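Local atomic coordinates of pyruvate kinase (Toxoplasma gondii, PDB entry 3GG8), a protein that catalyses the last step of glycolysis, transferring the phosphoryl group of phosphoenolpyruvate to ADP to yield pyruvate and ATP. Residues R381-A386 against A427-M432; I275-G280 against K296-K301; V474-K477 against L481-E484; S443-L448 against T456-S461. All blocks are in the same frame, centred on the assembly; numbering follows the deposited sequence.

Contact 2 lies deepest, its centre about 9 Å from that of the chain, where a strand of the eight-stranded barrel meets a covering helix through hydrocarbon alone. Contacts 3 and 4 both belong to the alpha/beta domain: contact 4 sets a helix on a strand of the same beta-alpha-beta unit, contact 3 turns the chain back after the next helix. These two touch where Val475 CG2 meets Met457 CE at 4.0 Å. Contact 3, farthest out, is the one whose segments are joined by backbone hydrogen bonds, and it has charged residues on its exposed side. Contact 1 is also buried, but joins a loop of the alpha/beta domain to helix 376-384, and its Lys428 and Tyr429 carry polar ends bonded outside the contact.

Contact 1. Residues R381-A386 against A427-M432; sequences RAMCLA and AKYRPM
Met383 lays its CB and CG obliquely against the ring of Tyr429, with CG only 3.6 Å from CE1 of that tyrosine. This is the dense part of the contact. CG of Met383 lies anti to the backbone N (chi1 -157°), which carries the chain out to the ring, and bends at the next two torsions then turn the methyl end back, so that Met383 CE comes to 3.7 Å from the carbonyl O of Lys428. An unbranched, flexible thioether suits this place, since it can curl from an aromatic surface to a backbone group. The aliphatic part of Lys428 fills in alongside, its CE 4.2 Å from Met383 CG. Packing thins toward Cys384, whose SG stays 4.4 Å from CE1 of Tyr429; the neighbours Ala382 and Leu385 take no part and are exposed to solvent. The partner segment is shaped by a type I turn from Ala427 to Arg430, closed by the bond from Arg430 N to Ala427 O (2.7 Å), and Arg430 then leaves with positive phi. Outside the two segments, Tyr429 OH is hydrogen-bonded to Arg399 and Glu395, while Lys428 NZ makes a salt bridge to Glu395 and a hydrogen bond to Val304 O on helix 288-305. Lysine and tyrosine are thus both used twice, as greasy surface along their length and as polar anchors at their ends. Dispersion forces therefore hold the two segments together, while polar bonds made elsewhere probably restrain the orientation of the tyrosine ring and the lysine chain that methionine packs against.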
loop_
_atom_site.group_PDB
_atom_site.type_symbol
_atom_site.label_atom_id
_atom_site.label_comp_id
_atom_site.label_asym_id
_atom_site.label_seq_id
_atom_site.Cartn_x
_atom_site.Cartn_y
_atom_site.Cartn_z
ATOM N N ARG C 381 6.059 -6.892 6.314
ATOM C CA ARG C 381 4.765 -6.450 5.787
ATOM C C ARG C 381 3.914 -7.615 5.268
ATOM O O ARG C 381 2.685 -7.520 5.243
ATOM C CB ARG C 381 4.947 -5.375 4.707
ATOM N N ALA C 382 4.570 -8.704 4.864
ATOM C CA ALA C 382 3.884 -9.942 4.467
ATOM C C ALA C 382 3.203 -10.625 5.654
ATOM O O ALA C 382 2.128 -11.208 5.505
ATOM C CB ALA C 382 4.850 -10.901 3.792
ATOM N N MET C 383 3.839 -10.546 6.824
ATOM C CA MET C 383 3.271 -11.057 8.076
ATOM C C MET C 383 2.145 -10.170 8.627
ATOM O O MET C 383 1.239 -10.661 9.304
ATOM C CB MET C 383 4.372 -11.219 9.126
ATOM C CG MET C 383 4.052 -12.225 10.228
ATOM S SD MET C 383 3.810 -13.921 9.653
ATOM C CE MET C 383 5.402 -14.324 8.920
ATOM N N CYS C 384 2.213 -8.870 8.343
ATOM C CA CYS C 384 1.176 -7.921 8.759
ATOM C C CYS C 384 -0.115 -8.089 7.954
ATOM O O CYS C 384 -1.213 -7.863 8.473
ATOM C CB CYS C 384 1.686 -6.481 8.652
ATOM S SG CYS C 384 2.842 -6.003 9.952
ATOM N N LEU C 385 0.031 -8.481 6.690
ATOM C CA LEU C 385 -1.107 -8.744 5.812
ATOM C C LEU C 385 -1.660 -10.165 5.989
ATOM O O LEU C 385 -2.746 -10.479 5.498
ATOM C CB LEU C 385 -0.722 -8.493 4.351
ATOM N N ALA C 386 -0.911 -11.011 6.693
ATOM C CA ALA C 386 -1.321 -12.392 6.963
ATOM C C ALA C 386 -1.942 -12.564 8.353
ATOM O O ALA C 386 -2.735 -13.483 8.574
ATOM C CB ALA C 386 -0.143 -13.342 6.782
ATOM N N ALA C 427 10.536 -12.797 16.846
ATOM C CA ALA C 427 11.185 -13.616 15.832
ATOM C C ALA C 427 10.265 -13.821 14.622
ATOM O O ALA C 427 10.707 -13.736 13.474
ATOM C CB ALA C 427 11.611 -14.947 16.419
ATOM N N LYS C 428 8.991 -14.092 14.908
ATOM C CA LYS C 428 7.922 -14.226 13.903
ATOM C C LYS C 428 7.966 -13.122 12.835
ATOM O O LYS C 428 7.641 -13.353 11.669
ATOM C CB LYS C 428 6.577 -14.206 14.637
ATOM C CG LYS C 428 5.354 -14.492 13.810
ATOM C CD LYS C 428 4.111 -14.375 14.674
ATOM C CE LYS C 428 2.879 -14.105 13.825
ATOM N NZ LYS C 428 1.622 -14.531 14.500
ATOM N N TYR C 429 8.381 -11.922 13.237
ATOM C CA TYR C 429 8.428 -10.773 12.320
ATOM C C TYR C 429 9.747 -10.636 11.574
ATOM O O TYR C 429 9.925 -9.691 10.828
ATOM C CB TYR C 429 7.972 -9.480 13.014
ATOM C CG TYR C 429 6.491 -9.545 13.247
ATOM C CD1 TYR C 429 5.601 -9.263 12.207
ATOM C CD2 TYR C 429 5.970 -9.972 14.465
ATOM C CE1 TYR C 429 4.240 -9.364 12.383
ATOM C CE2 TYR C 429 4.594 -10.081 14.651
ATOM C CZ TYR C 429 3.738 -9.780 13.599
ATOM O OH TYR C 429 2.372 -9.881 13.740
ATOM N N ARG C 430 10.651 -11.607 11.775
ATOM C CA ARG C 430 11.947 -11.663 11.086
ATOM C C ARG C 430 12.634 -10.284 11.059
ATOM O O ARG C 430 12.783 -9.681 9.992
ATOM C CB ARG C 430 11.803 -12.245 9.659
ATOM C CG ARG C 430 11.329 -13.715 9.555
ATOM C CD ARG C 430 12.406 -14.713 10.013
ATOM N NE ARG C 430 12.020 -16.122 9.864
ATOM C CZ ARG C 430 11.571 -16.893 10.855
ATOM N NH1 ARG C 430 11.261 -18.172 10.629
ATOM N NH2 ARG C 430 11.448 -16.401 12.080
ATOM N N PRO C 431 13.025 -9.761 12.239
ATOM C CA PRO C 431 13.717 -8.474 12.216
ATOM C C PRO C 431 15.141 -8.659 11.703
ATOM O O PRO C 431 15.759 -9.713 11.923
ATOM C CB PRO C 431 13.738 -8.063 13.688
ATOM C CG PRO C 431 13.721 -9.367 14.427
ATOM C CD PRO C 431 12.883 -10.287 13.609
ATOM N N MET C 432 15.632 -7.649 10.997
ATOM C CA MET C 432 17.007 -7.601 10.541
ATOM C C MET C 432 17.973 -7.573 11.721
ATOM O O MET C 432 19.089 -8.060 11.616
ATOM C CB MET C 432 17.205 -6.371 9.654
ATOM C CG MET C 432 18.648 -6.101 9.245
ATOM S SD MET C 432 18.747 -5.500 7.558
ATOM C CE MET C 432 18.072 -3.845 7.741
#

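Contact 2. Residues I275-G280 against K296-K301; sequences IMIARG and KMMIAK
Ile277 overlaps two residues of helix 288-305 at once: Met298 meets its CG2, CG1 and CD1, while Ile299 meets CD1. The closest approach to the methionine is from Ile277 CG2 to the methyl CE of Met298, at 3.7 Å, and CG1 of the same isoleucine lies a little farther from that methyl. The CG1-CD1 branch, extended at chi2 (170°), carries Ile277 CD1 to CG1 of Ile299 at 3.5 Å, slightly tighter than usual for two carbons. The two isoleucines cross at about a right angle. Met298 reaches back with a chain that is extended at chi2 and bends at its last torsion (chi3 -70°), which brings its methyl round to the strand. Branched isoleucine, stiff and broad, suits the strand side, whereas the flexible thioether lets Met298 CE swing round to the isoleucine's branches. The interaction is wholly apolar. In this (beta/alpha)8, or TIM, barrel each strand offers one side to the layer of helices outside it, and Ile277 is such an outward residue. Strand 275-278 runs between strands 251-256 and 309-312, with backbone bonds to both; Phe265 of helix 265-271 also touches Met298, and Ile299 leans on Thr311 of strand 309-312.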
loop_
_atom_site.group_PDB
_atom_site.type_symbol
_atom_site.label_atom_id
_atom_site.label_comp_id
_atom_site.label_asym_id
_atom_site.label_seq_id
_atom_site.Cartn_x
_atom_site.Cartn_y
_atom_site.Cartn_z
ATOM N N ILE C 275 6.840 -27.957 14.041
ATOM C CA ILE C 275 6.714 -28.994 13.014
ATOM C C ILE C 275 8.089 -29.409 12.479
ATOM O O ILE C 275 9.000 -28.576 12.368
ATOM C CB ILE C 275 5.779 -28.509 11.826
ATOM C CG1 ILE C 275 4.306 -28.367 12.268
ATOM C CG2 ILE C 275 5.929 -29.388 10.545
ATOM C CD1 ILE C 275 3.669 -29.636 12.896
ATOM N N MET C 276 8.236 -30.696 12.166
ATOM C CA MET C 276 9.376 -31.165 11.392
ATOM C C MET C 276 8.866 -31.710 10.050
ATOM O O MET C 276 7.998 -32.590 10.013
ATOM C CB MET C 276 10.197 -32.199 12.175
ATOM C CG MET C 276 11.410 -32.724 11.409
ATOM S SD MET C 276 12.381 -33.982 12.234
ATOM C CE MET C 276 12.777 -33.204 13.816
ATOM N N ILE C 277 9.358 -31.133 8.955
ATOM C CA ILE C 277 8.996 -31.548 7.610
ATOM C C ILE C 277 10.009 -32.598 7.116
ATOM O O ILE C 277 11.184 -32.287 6.911
ATOM C CB ILE C 277 8.984 -30.330 6.643
ATOM C CG1 ILE C 277 8.075 -29.214 7.166
ATOM C CG2 ILE C 277 8.618 -30.755 5.188
ATOM C CD1 ILE C 277 8.202 -27.919 6.393
ATOM N N ALA C 278 9.556 -33.843 6.958
ATOM C CA ALA C 278 10.403 -34.930 6.473
ATOM C C ALA C 278 10.177 -35.106 4.978
ATOM O O ALA C 278 9.347 -35.932 4.563
ATOM C CB ALA C 278 10.094 -36.229 7.217
ATOM N N ARG C 279 10.927 -34.338 4.181
ATOM C CA ARG C 279 10.782 -34.328 2.719
ATOM C C ARG C 279 10.962 -35.684 2.068
ATOM O O ARG C 279 10.166 -36.051 1.227
ATOM C CB ARG C 279 11.757 -33.343 2.052
ATOM C CG ARG C 279 11.482 -31.873 2.313
ATOM C CD ARG C 279 12.457 -31.329 3.344
ATOM N NE ARG C 279 13.853 -31.577 2.978
ATOM C CZ ARG C 279 14.549 -30.849 2.109
ATOM N NH1 ARG C 279 13.996 -29.812 1.492
ATOM N NH2 ARG C 279 15.817 -31.162 1.858
ATOM N N GLY C 280 12.015 -36.409 2.437
ATOM C CA GLY C 280 12.320 -37.701 1.835
ATOM C C GLY C 280 11.214 -38.737 2.010
ATOM O O GLY C 280 10.905 -39.479 1.085
ATOM N N LYS C 296 6.716 -25.667 1.252
ATOM C CA LYS C 296 6.470 -24.233 1.203
ATOM C C LYS C 296 5.253 -23.832 1.997
ATOM O O LYS C 296 5.302 -22.868 2.769
ATOM C CB LYS C 296 6.253 -23.774 -0.243
ATOM C CG LYS C 296 7.512 -23.324 -0.916
ATOM C CD LYS C 296 7.235 -22.730 -2.324
ATOM C CE LYS C 296 8.389 -21.797 -2.758
ATOM N NZ LYS C 296 9.760 -22.446 -2.643
ATOM N N MET C 297 4.164 -24.564 1.766
ATOM C CA MET C 297 2.889 -24.359 2.438
ATOM C C MET C 297 2.999 -24.565 3.940
ATOM O O MET C 297 2.459 -23.775 4.701
ATOM C CB MET C 297 1.811 -25.271 1.818
ATOM C CG MET C 297 0.466 -25.425 2.580
ATOM S SD MET C 297 0.268 -26.902 3.638
ATOM C CE MET C 297 0.407 -28.271 2.496
ATOM N N MET C 298 3.694 -25.616 4.358
ATOM C CA MET C 298 3.802 -25.951 5.778
ATOM C C MET C 298 4.700 -24.982 6.539
ATOM O O MET C 298 4.488 -24.734 7.733
ATOM C CB MET C 298 4.307 -27.377 5.962
ATOM C CG MET C 298 3.228 -28.445 5.798
ATOM S SD MET C 298 3.824 -30.101 6.202
ATOM C CE MET C 298 4.926 -30.391 4.805
ATOM N N ILE C 299 5.717 -24.461 5.855
ATOM C CA ILE C 299 6.629 -23.489 6.453
ATOM C C ILE C 299 5.866 -22.171 6.620
ATOM O O ILE C 299 5.908 -21.555 7.685
ATOM C CB ILE C 299 7.951 -23.329 5.632
ATOM C CG1 ILE C 299 8.858 -24.552 5.834
ATOM C CG2 ILE C 299 8.711 -22.087 6.053
ATOM C CD1 ILE C 299 10.064 -24.623 4.890
ATOM N N ALA C 300 5.133 -21.776 5.589
ATOM C CA ALA C 300 4.358 -20.540 5.626
ATOM C C ALA C 300 3.360 -20.542 6.790
ATOM O O ALA C 300 3.268 -19.571 7.533
ATOM C CB ALA C 300 3.659 -20.328 4.309
ATOM N N LYS C 301 2.640 -21.650 6.947
ATOM C CA LYS C 301 1.640 -21.830 8.002
ATOM C C LYS C 301 2.242 -21.801 9.411
ATOM O O LYS C 301 1.662 -21.211 10.329
ATOM C CB LYS C 301 0.873 -23.142 7.786
ATOM C CG LYS C 301 -0.112 -23.097 6.612
ATOM C CD LYS C 301 -0.688 -24.491 6.344
ATOM C CE LYS C 301 -1.792 -24.431 5.293
ATOM N NZ LYS C 301 -3.030 -23.859 5.860
#

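Contact 3. Residues V474-K477 against L481-E484; sequences VVAK and LVTE
Two side-chain torsions place the groups that meet here. With CG1 of Val482 anti to its carbonyl carbon (chi1 -62°), CG2 falls between the backbone N and that carbon and faces Ala476; the trans first torsion of Lys477 (chi1 -173°) lays its CG 3.8 Å from Val482 O and sends the chain on beside Glu484. Near the end of helix 465-478, Val482 CG2 thus meets CB of Ala476 at 3.7 Å and CB of Lys477 at 4.0 Å. Alanine fits because a single methyl lets the returning chain come close. The backbone does the main work. Ala476 O accepts a hydrogen bond from Leu481 N (2.9 Å), the nitrogen lying 20° out of the carbonyl plane, and a second, weak one from Val482 N at 3.5 Å. One carbonyl near the helix end is thus shared by two successive amides of the segment that leads away toward strand 487-494. Nearby, the CA of Lys477 makes a CH···O contact of 3.5 Å with Val482 O. On the exposed side Lys477 and Glu484 run side by side, Lys477 NZ passing 3.7 Å from Glu484 CB. The charged ends do not meet: NZ of Lys477 is 5.7 Å from OE2 of Glu484, and it is hydrogen-bonded instead to the terminal Glu511 O. The chemistry implies a reversal held by the main chain and sealed by small aliphatic groups, with the opposite charges contributing at most a weak long-range attraction.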
loop_
_atom_site.group_PDB
_atom_site.type_symbol
_atom_site.label_atom_id
_atom_site.label_comp_id
_atom_site.label_asym_id
_atom_site.label_seq_id
_atom_site.Cartn_x
_atom_site.Cartn_y
_atom_site.Cartn_z
ATOM N N VAL C 474 25.418 -3.852 28.833
ATOM C CA VAL C 474 26.813 -3.747 29.257
ATOM C C VAL C 474 27.573 -5.028 28.919
ATOM O O VAL C 474 28.719 -4.963 28.468
ATOM C CB VAL C 474 26.950 -3.414 30.763
ATOM C CG1 VAL C 474 28.423 -3.336 31.181
ATOM C CG2 VAL C 474 26.253 -2.095 31.071
ATOM N N VAL C 475 26.938 -6.189 29.113
ATOM C CA VAL C 475 27.557 -7.444 28.670
ATOM C C VAL C 475 27.793 -7.395 27.155
ATOM O O VAL C 475 28.910 -7.647 26.695
ATOM C CB VAL C 475 26.764 -8.715 29.079
ATOM C CG1 VAL C 475 27.179 -9.909 28.223
ATOM C CG2 VAL C 475 26.986 -9.034 30.539
ATOM N N ALA C 476 26.753 -7.045 26.395
ATOM C CA ALA C 476 26.859 -6.919 24.939
ATOM C C ALA C 476 27.982 -5.969 24.515
ATOM O O ALA C 476 28.692 -6.241 23.557
ATOM C CB ALA C 476 25.529 -6.474 24.341
ATOM N N LYS C 477 28.141 -4.865 25.244
ATOM C CA LYS C 477 29.165 -3.849 24.943
ATOM C C LYS C 477 30.587 -4.351 25.259
ATOM O O LYS C 477 31.560 -3.963 24.602
ATOM C CB LYS C 477 28.835 -2.545 25.695
ATOM C CG LYS C 477 29.694 -1.316 25.376
ATOM C CD LYS C 477 29.399 -0.218 26.405
ATOM C CE LYS C 477 30.642 0.575 26.815
ATOM N NZ LYS C 477 30.857 1.842 26.031
ATOM N N LEU C 481 29.567 -6.481 20.792
ATOM C CA LEU C 481 28.361 -6.687 19.991
ATOM C C LEU C 481 27.643 -5.367 19.724
ATOM O O LEU C 481 27.067 -5.166 18.651
ATOM C CB LEU C 481 27.396 -7.622 20.720
ATOM C CG LEU C 481 27.472 -9.152 20.647
ATOM C CD1 LEU C 481 28.904 -9.719 20.672
ATOM C CD2 LEU C 481 26.621 -9.766 21.767
ATOM N N VAL C 482 27.640 -4.486 20.725
ATOM C CA VAL C 482 27.084 -3.145 20.570
ATOM C C VAL C 482 28.140 -2.130 20.968
ATOM O O VAL C 482 29.029 -2.440 21.760
ATOM C CB VAL C 482 25.758 -2.943 21.370
ATOM C CG1 VAL C 482 24.672 -3.894 20.860
ATOM C CG2 VAL C 482 25.968 -3.103 22.893
ATOM N N THR C 483 28.063 -0.931 20.398
ATOM C CA THR C 483 28.994 0.144 20.744
ATOM C C THR C 483 28.265 1.335 21.370
ATOM O O THR C 483 27.084 1.560 21.106
ATOM C CB THR C 483 29.836 0.617 19.524
ATOM O OG1 THR C 483 28.986 1.233 18.550
ATOM C CG2 THR C 483 30.589 -0.550 18.884
ATOM N N GLU C 484 28.989 2.069 22.213
ATOM C CA GLU C 484 28.544 3.314 22.834
ATOM C C GLU C 484 27.749 4.170 21.843
ATOM O O GLU C 484 28.237 4.475 20.753
ATOM C CB GLU C 484 29.790 4.076 23.313
ATOM C CG GLU C 484 29.609 5.002 24.513
ATOM C CD GLU C 484 29.352 6.457 24.136
ATOM O OE1 GLU C 484 28.247 6.759 23.628
ATOM O OE2 GLU C 484 30.249 7.305 24.369
#

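Contact 4. Residues S443-L448 against T456-S461; sequences STIKHL and TMQVPS
In the beta-alpha-beta unit made by strand 435-439, helix 442-447 and strand 454-458, Ile445 of the helix rests on Thr456 and Gln458 of the second strand. Its CD1 reaches the aliphatic part of Gln458, 3.4 Å from both CB and CG of that residue, and the two side chains cross at about a right angle. The extended chain of Gln458 lays CB and CG against this methyl as hydrophobic surface, while OE1 goes on to a hydrogen bond with Arg95. Strands 435-439 and 454-458 run parallel and adjacent, so a crossover must link them, and isoleucine suits a helix lying over such a sheet: Ile445 also touches Ser439 of the first strand. Thr456 points from the strand toward the helix, whereas Gln458 reaches Ile445 along its chain. CG2 of Thr456 comes within 3.2 Å of Ile445 CG2, a value too short to be trusted in detail. The hydroxyl OG1 of Thr456 lies 3.9 Å from CB of Leu448 and 3.8 Å from the backbone O of Ile445; buried here, it has no hydrogen-bonding partner in the model.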
loop_
_atom_site.group_PDB
_atom_site.type_symbol
_atom_site.label_atom_id
_atom_site.label_comp_id
_atom_site.label_asym_id
_atom_site.label_seq_id
_atom_site.Cartn_x
_atom_site.Cartn_y
_atom_site.Cartn_z
ATOM N N SER C 443 14.506 -24.211 30.886
ATOM C CA SER C 443 13.814 -24.913 29.819
ATOM C C SER C 443 13.390 -23.957 28.693
ATOM O O SER C 443 13.515 -24.300 27.514
ATOM C CB SER C 443 12.656 -25.766 30.347
ATOM O OG SER C 443 11.696 -24.967 30.991
ATOM N N THR C 444 12.959 -22.747 29.053
ATOM C CA THR C 444 12.668 -21.717 28.047
ATOM C C THR C 444 13.897 -21.375 27.206
ATOM O O THR C 444 13.807 -21.324 25.983
ATOM C CB THR C 444 12.044 -20.443 28.668
ATOM O OG1 THR C 444 10.678 -20.704 28.983
ATOM C CG2 THR C 444 12.065 -19.260 27.703
ATOM N N ILE C 445 15.039 -21.143 27.844
ATOM C CA ILE C 445 16.287 -20.911 27.105
ATOM C C ILE C 445 16.616 -22.049 26.108
ATOM O O ILE C 445 17.059 -21.785 24.977
ATOM C CB ILE C 445 17.457 -20.640 28.076
ATOM C CG1 ILE C 445 17.432 -19.177 28.503
ATOM C CG2 ILE C 445 18.820 -20.968 27.448
ATOM C CD1 ILE C 445 17.331 -19.063 29.956
ATOM N N LYS C 446 16.380 -23.292 26.528
ATOM C CA LYS C 446 16.563 -24.469 25.674
ATOM C C LYS C 446 15.550 -24.534 24.513
ATOM O O LYS C 446 15.922 -24.849 23.382
ATOM C CB LYS C 446 16.498 -25.762 26.509
ATOM C CG LYS C 446 17.589 -25.903 27.580
ATOM C CD LYS C 446 18.831 -26.544 27.022
ATOM C CE LYS C 446 19.894 -26.760 28.079
ATOM N NZ LYS C 446 19.540 -27.847 29.030
ATOM N N HIS C 447 14.281 -24.242 24.797
ATOM C CA HIS C 447 13.236 -24.248 23.769
ATOM C C HIS C 447 13.497 -23.230 22.661
ATOM O O HIS C 447 13.131 -23.428 21.513
ATOM C CB HIS C 447 11.855 -24.017 24.391
ATOM C CG HIS C 447 11.392 -25.133 25.278
ATOM N ND1 HIS C 447 10.656 -24.917 26.425
ATOM C CD2 HIS C 447 11.562 -26.475 25.190
ATOM C CE1 HIS C 447 10.375 -26.074 26.992
ATOM N NE2 HIS C 447 10.919 -27.036 26.268
ATOM N N LEU C 448 14.166 -22.151 23.025
ATOM C CA LEU C 448 14.431 -21.031 22.130
ATOM C C LEU C 448 15.554 -21.299 21.138
ATOM O O LEU C 448 15.800 -20.487 20.247
ATOM C CB LEU C 448 14.756 -19.789 22.975
ATOM C CG LEU C 448 13.737 -18.665 23.224
ATOM C CD1 LEU C 448 12.291 -18.967 22.840
ATOM C CD2 LEU C 448 13.849 -18.179 24.657
ATOM N N THR C 456 20.507 -16.488 22.951
ATOM C CA THR C 456 19.909 -16.680 24.239
ATOM C C THR C 456 20.933 -16.315 25.305
ATOM O O THR C 456 22.119 -16.499 25.094
ATOM C CB THR C 456 19.388 -18.137 24.276
ATOM O OG1 THR C 456 17.956 -18.162 24.437
ATOM C CG2 THR C 456 20.105 -18.999 25.258
ATOM N N MET C 457 20.475 -15.707 26.403
ATOM C CA MET C 457 21.302 -15.507 27.595
ATOM C C MET C 457 20.453 -15.798 28.843
ATOM O O MET C 457 19.490 -15.071 29.124
ATOM C CB MET C 457 21.877 -14.080 27.635
ATOM C CG MET C 457 22.840 -13.774 28.774
ATOM S SD MET C 457 23.404 -12.045 28.780
ATOM C CE MET C 457 24.255 -11.992 30.351
ATOM N N GLN C 458 20.809 -16.852 29.589
ATOM C CA GLN C 458 20.146 -17.124 30.868
ATOM C C GLN C 458 20.510 -16.076 31.907
ATOM O O GLN C 458 21.640 -15.597 31.967
ATOM C CB GLN C 458 20.412 -18.539 31.404
ATOM C CG GLN C 458 19.450 -18.922 32.554
ATOM C CD GLN C 458 19.618 -20.335 33.093
ATOM O OE1 GLN C 458 19.850 -21.277 32.340
ATOM N NE2 GLN C 458 19.458 -20.491 34.405
ATOM N N VAL C 459 19.538 -15.735 32.736
ATOM C CA VAL C 459 19.656 -14.627 33.663
ATOM C C VAL C 459 19.162 -15.136 35.036
ATOM O O VAL C 459 18.354 -16.066 35.085
ATOM C CB VAL C 459 18.873 -13.422 33.044
ATOM C CG1 VAL C 459 17.544 -13.150 33.748
ATOM C CG2 VAL C 459 19.745 -12.205 32.938
ATOM N N PRO C 460 19.700 -14.609 36.161
ATOM C CA PRO C 460 19.204 -15.133 37.452
ATOM C C PRO C 460 17.720 -14.849 37.744
ATOM O O PRO C 460 17.113 -13.975 37.118
ATOM C CB PRO C 460 20.103 -14.443 38.497
ATOM C CG PRO C 460 21.252 -13.883 37.734
ATOM C CD PRO C 460 20.755 -13.598 36.350
ATOM N N SER C 461 17.153 -15.592 38.695
ATOM C CA SER C 461 15.750 -15.436 39.080
ATOM C C SER C 461 15.491 -14.135 39.841
ATOM O O SER C 461 16.415 -13.537 40.404
ATOM C CB SER C 461 15.290 -16.637 39.927
ATOM O OG SER C 461 14.957 -17.759 39.115
#